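Side-chain contacts in thiazoline oxidase/subtilisin-like protease (Prochloron didemni, PDB 4H6X), which is the patellamide maturation protease PatG, a subtilisin-like enzyme of a transamidating family that probably cleaves precursor peptides and closes them into macrocyclic cyanobactins: residues G282-L287 with T305-T310; S289-Q294 with A300-T305. All coordinates share one frame; numbering follows the deposited sequence.

Contact 1: G282-L287 with T305-T310; sequences GISALL and TALLKT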
ATOM      1  N   GLY A 282       4.118   1.840  -3.519  1.00 22.00           N
ATOM      2  CA  GLY A 282       5.586   1.821  -3.393  1.00 22.11           C
ATOM      3  C   GLY A 282       6.279   2.178  -4.707  1.00 22.16           C
ATOM      4  O   GLY A 282       7.221   2.971  -4.732  1.00 22.00           O
ATOM      5  N   ILE A 283       5.808   1.586  -5.799  1.00 22.35           N
ATOM      6  CA  ILE A 283       6.393   1.844  -7.123  1.00 23.62           C
ATOM      7  C   ILE A 283       6.235   3.325  -7.463  1.00 23.92           C
ATOM      8  O   ILE A 283       7.201   3.993  -7.848  1.00 23.99           O
ATOM      9  CB  ILE A 283       5.794   0.910  -8.212  1.00 22.37           C
ATOM     10  CG1 ILE A 283       6.224  -0.546  -7.923  1.00 22.76           C
ATOM     11  CG2 ILE A 283       6.227   1.356  -9.610  1.00 23.62           C
ATOM     12  CD1 ILE A 283       5.675  -1.586  -8.867  1.00 22.28           C
ATOM     13  N   SER A 284       5.017   3.832  -7.277  1.00 22.94           N
ATOM     14  CA  SER A 284       4.721   5.241  -7.513  1.00 22.39           C
ATOM     15  C   SER A 284       5.623   6.149  -6.697  1.00 22.42           C
ATOM     16  O   SER A 284       6.116   7.153  -7.207  1.00 22.72           O
ATOM     17  CB  SER A 284       3.245   5.540  -7.220  1.00 22.32           C
ATOM     18  OG  SER A 284       2.404   4.804  -8.095  1.00 22.44           O
ATOM     19  N   ALA A 285       5.851   5.800  -5.435  1.00 22.58           N
ATOM     20  CA  ALA A 285       6.753   6.587  -4.583  1.00 23.05           C
ATOM     21  C   ALA A 285       8.221   6.531  -5.051  1.00 24.44           C
ATOM     22  O   ALA A 285       8.944   7.533  -4.998  1.00 23.74           O
ATOM     23  CB  ALA A 285       6.652   6.127  -3.139  1.00 22.36           C
ATOM     24  N   LEU A 286       8.665   5.354  -5.479  1.00 24.14           N
ATOM     25  CA  LEU A 286       9.995   5.241  -6.080  1.00 25.55           C
ATOM     26  C   LEU A 286      10.138   6.151  -7.321  1.00 26.27           C
ATOM     27  O   LEU A 286      11.162   6.826  -7.498  1.00 29.70           O
ATOM     28  CB  LEU A 286      10.300   3.781  -6.438  1.00 25.22           C
ATOM     29  CG  LEU A 286      10.529   2.741  -5.323  1.00 25.36           C
ATOM     30  CD1 LEU A 286      10.955   1.412  -5.934  1.00 23.60           C
ATOM     31  CD2 LEU A 286      11.552   3.177  -4.282  1.00 24.67           C
ATOM     32  N   LEU A 287       9.112   6.185  -8.166  1.00 27.09           N
ATOM     33  CA  LEU A 287       9.170   6.996  -9.396  1.00 26.56           C
ATOM     34  C   LEU A 287       9.190   8.478  -9.065  1.00 28.07           C
ATOM     35  O   LEU A 287       9.931   9.245  -9.683  1.00 28.26           O
ATOM     36  CB  LEU A 287       8.030   6.653 -10.359  1.00 25.81           C
ATOM     37  CG  LEU A 287       8.036   5.236 -10.944  1.00 27.48           C
ATOM     38  CD1 LEU A 287       6.720   4.933 -11.659  1.00 26.00           C
ATOM     39  CD2 LEU A 287       9.234   4.991 -11.866  1.00 26.33           C
ATOM     40  N   THR A 305      -0.053   8.657 -15.168  1.00 27.76           N
ATOM     41  CA  THR A 305      -0.347   8.441 -16.590  1.00 29.02           C
ATOM     42  C   THR A 305       0.730   7.570 -17.244  1.00 27.71           C
ATOM     43  O   THR A 305       0.412   6.714 -18.067  1.00 28.28           O
ATOM     44  CB  THR A 305      -0.523   9.776 -17.363  1.00 31.52           C
ATOM     45  OG1 THR A 305       0.556  10.659 -17.048  1.00 35.69           O
ATOM     46  CG2 THR A 305      -1.819  10.444 -16.971  1.00 32.63           C
ATOM     47  N   ALA A 306       1.992   7.777 -16.858  1.00 27.33           N
ATOM     48  CA  ALA A 306       3.096   6.933 -17.337  1.00 28.19           C
ATOM     49  C   ALA A 306       2.859   5.461 -17.029  1.00 29.74           C
ATOM     50  O   ALA A 306       3.087   4.612 -17.897  1.00 29.15           O
ATOM     51  CB  ALA A 306       4.436   7.372 -16.767  1.00 26.04           C
ATOM     52  N   LEU A 307       2.395   5.170 -15.808  1.00 28.47           N
ATOM     53  CA  LEU A 307       2.050   3.809 -15.413  1.00 28.45           C
ATOM     54  C   LEU A 307       0.869   3.260 -16.201  1.00 28.27           C
ATOM     55  O   LEU A 307       0.913   2.117 -16.677  1.00 28.45           O
ATOM     56  CB  LEU A 307       1.786   3.702 -13.894  1.00 28.28           C
ATOM     57  CG  LEU A 307       2.996   3.891 -12.978  1.00 28.29           C
ATOM     58  CD1 LEU A 307       2.566   4.086 -11.528  1.00 27.19           C
ATOM     59  CD2 LEU A 307       3.980   2.731 -13.131  1.00 28.09           C
ATOM     60  N   LEU A 308      -0.186   4.058 -16.354  1.00 27.86           N
ATOM     61  CA  LEU A 308      -1.357   3.570 -17.087  1.00 28.78           C
ATOM     62  C   LEU A 308      -1.097   3.387 -18.594  1.00 29.34           C
ATOM     63  O   LEU A 308      -1.493   2.369 -19.165  1.00 29.67           O
ATOM     64  CB  LEU A 308      -2.590   4.449 -16.840  1.00 28.80           C
ATOM     65  CG  LEU A 308      -3.126   4.464 -15.395  1.00 29.32           C
ATOM     66  CD1 LEU A 308      -4.107   5.613 -15.234  1.00 28.05           C
ATOM     67  CD2 LEU A 308      -3.781   3.136 -15.012  1.00 28.60           C
ATOM     68  N   LYS A 309      -0.434   4.365 -19.213  1.00 28.80           N
ATOM     69  CA  LYS A 309      -0.150   4.338 -20.657  1.00 32.26           C
ATOM     70  C   LYS A 309       0.751   3.187 -21.075  1.00 31.50           C
ATOM     71  O   LYS A 309       0.635   2.681 -22.185  1.00 30.22           O
ATOM     72  CB  LYS A 309       0.490   5.663 -21.110  1.00 34.54           C
ATOM     73  CG  LYS A 309      -0.499   6.817 -21.206  1.00 39.48           C
ATOM     74  CD  LYS A 309      -1.608   6.530 -22.215  1.00 43.03           C
ATOM     75  CE  LYS A 309      -2.136   7.822 -22.831  1.00 45.94           C
ATOM     76  NZ  LYS A 309      -3.251   7.566 -23.785  1.00 47.33           N
ATOM     77  N   THR A 310       1.645   2.769 -20.180  1.00 30.83           N
ATOM     78  CA  THR A 310       2.604   1.714 -20.513  1.00 31.38           C
ATOM     79  C   THR A 310       2.171   0.360 -19.967  1.00 32.53           C
ATOM     80  O   THR A 310       2.859  -0.653 -20.181  1.00 33.56           O
ATOM     81  CB  THR A 310       3.999   2.043 -19.976  1.00 31.17           C
ATOM     82  OG1 THR A 310       3.957   2.072 -18.543  1.00 29.24           O
ATOM     83  CG2 THR A 310       4.470   3.396 -20.515  1.00 29.45           C
TER

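Contact 2: S289-Q294 with A300-T305; sequences SLQVQQ and AEAVRT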
ATOM      1  N   SER A 289      10.384   9.551  -6.178  1.00 29.43           N
ATOM      2  CA  SER A 289      11.716   9.735  -5.588  1.00 32.26           C
ATOM      3  C   SER A 289      12.774  10.078  -6.648  1.00 34.11           C
ATOM      4  O   SER A 289      13.668  10.899  -6.421  1.00 35.28           O
ATOM      5  CB  SER A 289      12.126   8.488  -4.805  1.00 32.00           C
ATOM      6  OG  SER A 289      11.219   8.283  -3.741  1.00 30.88           O
ATOM      7  N   LEU A 290      12.638   9.453  -7.809  1.00 36.51           N
ATOM      8  CA  LEU A 290      13.546   9.657  -8.936  1.00 38.57           C
ATOM      9  C   LEU A 290      13.367  11.048  -9.568  1.00 39.60           C
ATOM     10  O   LEU A 290      14.332  11.646 -10.042  1.00 37.78           O
ATOM     11  CB  LEU A 290      13.308   8.553  -9.957  1.00 40.53           C
ATOM     12  CG  LEU A 290      14.489   7.887 -10.646  1.00 43.43           C
ATOM     13  CD1 LEU A 290      15.608   7.575  -9.654  1.00 43.04           C
ATOM     14  CD2 LEU A 290      13.979   6.630 -11.330  1.00 41.87           C
ATOM     15  N   GLN A 291      12.135  11.565  -9.552  1.00 37.24           N
ATOM     16  CA  GLN A 291      11.867  12.940  -9.974  1.00 39.56           C
ATOM     17  C   GLN A 291      12.639  13.919  -9.095  1.00 42.77           C
ATOM     18  O   GLN A 291      13.348  14.791  -9.611  1.00 43.79           O
ATOM     19  CB  GLN A 291      10.367  13.253  -9.944  1.00 35.49           C
ATOM     20  CG  GLN A 291       9.551  12.603 -11.054  1.00 33.83           C
ATOM     21  CD  GLN A 291       8.052  12.834 -10.892  1.00 33.66           C
ATOM     22  OE1 GLN A 291       7.553  13.015  -9.776  1.00 31.62           O
ATOM     23  NE2 GLN A 291       7.324  12.818 -12.006  1.00 31.99           N
ATOM     24  N   VAL A 292      12.512  13.753  -7.775  1.00 44.03           N
ATOM     25  CA  VAL A 292      13.272  14.533  -6.785  1.00 47.43           C
ATOM     26  C   VAL A 292      14.791  14.364  -6.938  1.00 48.36           C
ATOM     27  O   VAL A 292      15.534  15.341  -6.822  1.00 51.19           O
ATOM     28  CB  VAL A 292      12.858  14.189  -5.328  1.00 48.41           C
ATOM     29  CG1 VAL A 292      13.672  14.993  -4.321  1.00 51.14           C
ATOM     30  CG2 VAL A 292      11.381  14.455  -5.115  1.00 48.30           C
ATOM     31  N   GLN A 293      15.243  13.137  -7.196  1.00 49.44           N
ATOM     32  CA  GLN A 293      16.675  12.851  -7.386  1.00 55.33           C
ATOM     33  C   GLN A 293      17.270  13.629  -8.561  1.00 56.49           C
ATOM     34  O   GLN A 293      18.412  14.081  -8.496  1.00 55.99           O
ATOM     35  CB  GLN A 293      16.918  11.352  -7.588  1.00 57.62           C
ATOM     36  CG  GLN A 293      18.380  10.968  -7.798  1.00 62.20           C
ATOM     37  CD  GLN A 293      18.587   9.470  -7.929  1.00 64.63           C
ATOM     38  OE1 GLN A 293      18.277   8.701  -7.013  1.00 66.96           O
ATOM     39  NE2 GLN A 293      19.112   9.045  -9.074  1.00 62.62           N
ATOM     40  N   GLN A 294      16.486  13.784  -9.624  1.00 57.88           N
ATOM     41  CA  GLN A 294      16.937  14.490 -10.818  1.00 60.31           C
ATOM     42  C   GLN A 294      16.705  15.997 -10.725  1.00 61.36           C
ATOM     43  O   GLN A 294      16.698  16.691 -11.743  1.00 64.61           O
ATOM     44  CB  GLN A 294      16.282  13.891 -12.065  1.00 60.83           C
ATOM     45  CG  GLN A 294      16.685  12.439 -12.293  1.00 64.15           C
ATOM     46  CD  GLN A 294      16.209  11.883 -13.619  1.00 68.44           C
ATOM     47  OE1 GLN A 294      15.561  12.577 -14.408  1.00 70.35           O
ATOM     48  NE2 GLN A 294      16.530  10.618 -13.873  1.00 69.78           N
ATOM     49  N   ALA A 300       2.656  14.048  -9.813  1.00 31.82           N
ATOM     50  CA  ALA A 300       1.863  12.856  -9.501  1.00 31.74           C
ATOM     51  C   ALA A 300       1.071  12.349 -10.694  1.00 30.20           C
ATOM     52  O   ALA A 300       0.975  11.140 -10.912  1.00 29.10           O
ATOM     53  CB  ALA A 300       0.929  13.130  -8.320  1.00 33.36           C
ATOM     54  N   GLU A 301       0.503  13.274 -11.459  1.00 31.04           N
ATOM     55  CA  GLU A 301      -0.240  12.926 -12.661  1.00 33.77           C
ATOM     56  C   GLU A 301       0.681  12.338 -13.742  1.00 30.63           C
ATOM     57  O   GLU A 301       0.275  11.433 -14.478  1.00 28.77           O
ATOM     58  CB  GLU A 301      -1.045  14.129 -13.184  1.00 37.17           C
ATOM     59  CG  GLU A 301      -2.006  13.823 -14.331  1.00 42.39           C
ATOM     60  CD  GLU A 301      -3.171  12.896 -13.962  1.00 47.00           C
ATOM     61  OE1 GLU A 301      -3.472  12.690 -12.759  1.00 48.69           O
ATOM     62  OE2 GLU A 301      -3.800  12.357 -14.899  1.00 51.87           O
ATOM     63  N   ALA A 302       1.917  12.821 -13.824  1.00 28.88           N
ATOM     64  CA  ALA A 302       2.864  12.250 -14.804  1.00 30.46           C
ATOM     65  C   ALA A 302       3.154  10.791 -14.429  1.00 29.77           C
ATOM     66  O   ALA A 302       3.133   9.907 -15.292  1.00 28.87           O
ATOM     67  CB  ALA A 302       4.146  13.072 -14.884  1.00 29.45           C
ATOM     68  N   VAL A 303       3.372  10.539 -13.134  1.00 28.20           N
ATOM     69  CA  VAL A 303       3.629   9.179 -12.667  1.00 27.04           C
ATOM     70  C   VAL A 303       2.431   8.297 -12.974  1.00 25.14           C
ATOM     71  O   VAL A 303       2.578   7.235 -13.575  1.00 25.16           O
ATOM     72  CB  VAL A 303       4.002   9.107 -11.162  1.00 26.93           C
ATOM     73  CG1 VAL A 303       4.043   7.650 -10.694  1.00 26.81           C
ATOM     74  CG2 VAL A 303       5.353   9.761 -10.925  1.00 26.07           C
ATOM     75  N   ARG A 304       1.241   8.765 -12.606  1.00 25.24           N
ATOM     76  CA  ARG A 304       0.014   7.999 -12.822  1.00 26.42           C
ATOM     77  C   ARG A 304      -0.195   7.663 -14.300  1.00 27.40           C
ATOM     78  O   ARG A 304      -0.484   6.517 -14.647  1.00 26.34           O
ATOM     79  CB  ARG A 304      -1.208   8.754 -12.265  1.00 27.25           C
ATOM     80  CG  ARG A 304      -2.483   7.919 -12.182  1.00 30.43           C
ATOM     81  CD  ARG A 304      -3.680   8.755 -11.721  1.00 32.42           C
ATOM     82  NE  ARG A 304      -4.179   9.551 -12.833  1.00 35.11           N
ATOM     83  CZ  ARG A 304      -5.164   9.185 -13.653  1.00 37.58           C
ATOM     84  NH1 ARG A 304      -5.811   8.036 -13.479  1.00 38.74           N
ATOM     85  NH2 ARG A 304      -5.502   9.984 -14.654  1.00 39.61           N
ATOM     86  N   THR A 305      -0.053   8.657 -15.168  1.00 27.76           N
ATOM     87  CA  THR A 305      -0.347   8.441 -16.590  1.00 29.02           C
ATOM     88  C   THR A 305       0.730   7.570 -17.244  1.00 27.71           C
ATOM     89  O   THR A 305       0.412   6.714 -18.067  1.00 28.28           O
ATOM     90  CB  THR A 305      -0.523   9.776 -17.363  1.00 31.52           C
ATOM     91  OG1 THR A 305       0.556  10.659 -17.048  1.00 35.69           O
ATOM     92  CG2 THR A 305      -1.819  10.444 -16.971  1.00 32.63           C
TER

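Contact 1: G282-L287 with T305-T310
Leu307 of helix 300-309 sets its branched end against Ile283, Ser284 and Leu287 on one side of helix 273-293. The apolar part of the contact is a meeting of methyl groups: Leu287 and Leu307 reach toward each other tip to tip, with Leu287 CD1 3.8 Å from Leu307 CD2. Ile283 CG2 touches the same Leu307 CD2 more loosely, at 4.4 Å. The other branch of Leu307 turns to a polar atom, CD1 lying 3.5 Å from Ser284 OG. With OG beside the backbone N (chi1 -62°), that hydroxyl bonds the carbonyl O of Met280, one turn back, and offers the methyl only van der Waals contact. Thr310 OG1 gives a hydrogen bond of 2.8 Å to Ala306 O, which also accepts from Thr310 N. The segment axes stay 11.8 Å apart at 123°, and Leu307 and Leu287 fill the gap from either helix. The contact packs two successive helices of the subtilisin-like domain; Ser284 also touches Ile170 of strand 170-173 in the parallel sheet, and Met336 of helix 332-340 and Leu23 of helix 20-26 pack on Leu287. Buried and largely apolar, it rests on dispersion and water exclusion, and the one hydroxyl touching across it is paired within its own helix.

Contact 2: S289-Q294 with A300-T305
Gln291, near the C-terminal end of helix 273-293, brings its amide up to Val303 on the first turns of helix 300-309. The contact across the segments is van der Waals in kind: the two side chains cross obliquely, and Val303 CG2 sits above the amide plane, displaced past its outer end, 3.8 Å from Gln291 NE2 with CD and OE1 slightly farther. Ala302 CB comes instead nearly level with the amide, beyond the same Gln291 NE2, at 4.3 Å. Gln291 reaches this far because its chain is extended beyond CG (chi2 174°).

The polar work of that amide is done outside the two segments. Gln291 OE1 accepts a hydrogen bond from the backbone N of Asp299, just ahead of helix 300-309, and Asp299 OD1 in turn accepts from Ala302 N. The glutamine thus ties the end of one helix to the start of the next across the short connection between them.

Charge is kept to the side of helix 300-309 turned from this contact. Arg304 grips Glu301 side-on with two nitrogens. Its NH2 meets Glu301 OE2 on the syn side at 2.9 Å, OE2 lying in the guanidinium plane. Arg304 NE meets Glu301 OE1 at 3.2 Å from above the carboxylate plane. Arg304 NH1 forms a further salt bridge with Glu248. Thr305 OG1 bonds Glu301 O at 2.7 Å, on the opposite face of the carbonyl from Thr305 N, giving that oxygen two donors.

Around the pair, Phe340 of helix 332-340 packs on Gln291, Leu287 and Met288, about a turn earlier in helix 273-293, also touch Val303, and Leu201 of strand 201-205 in the parallel sheet touches Ala300 and Arg304.

Both contacts join helix 273-293 to helix 300-309, successive helices of the subtilisin-like domain, and their centres lie about 8 Å apart. Contact 2 sits by the connection between the helices; contact 1 joins the parts of the two that lie farther from it. They merge through Val303, whose CG1 packs on Leu287 CD1 at 3.9 Å. Contact 1, about 14 Å from the chain's centre to its own, has entirely buried touching residues and works mainly through leucine and isoleucine methyls, with one serine hydroxyl against a methyl. At about 17 Å between the same centres, contact 2 includes the partly exposed Ala302 and brings in an amide, with an ion pair nearby. Helix 332-340 touches both.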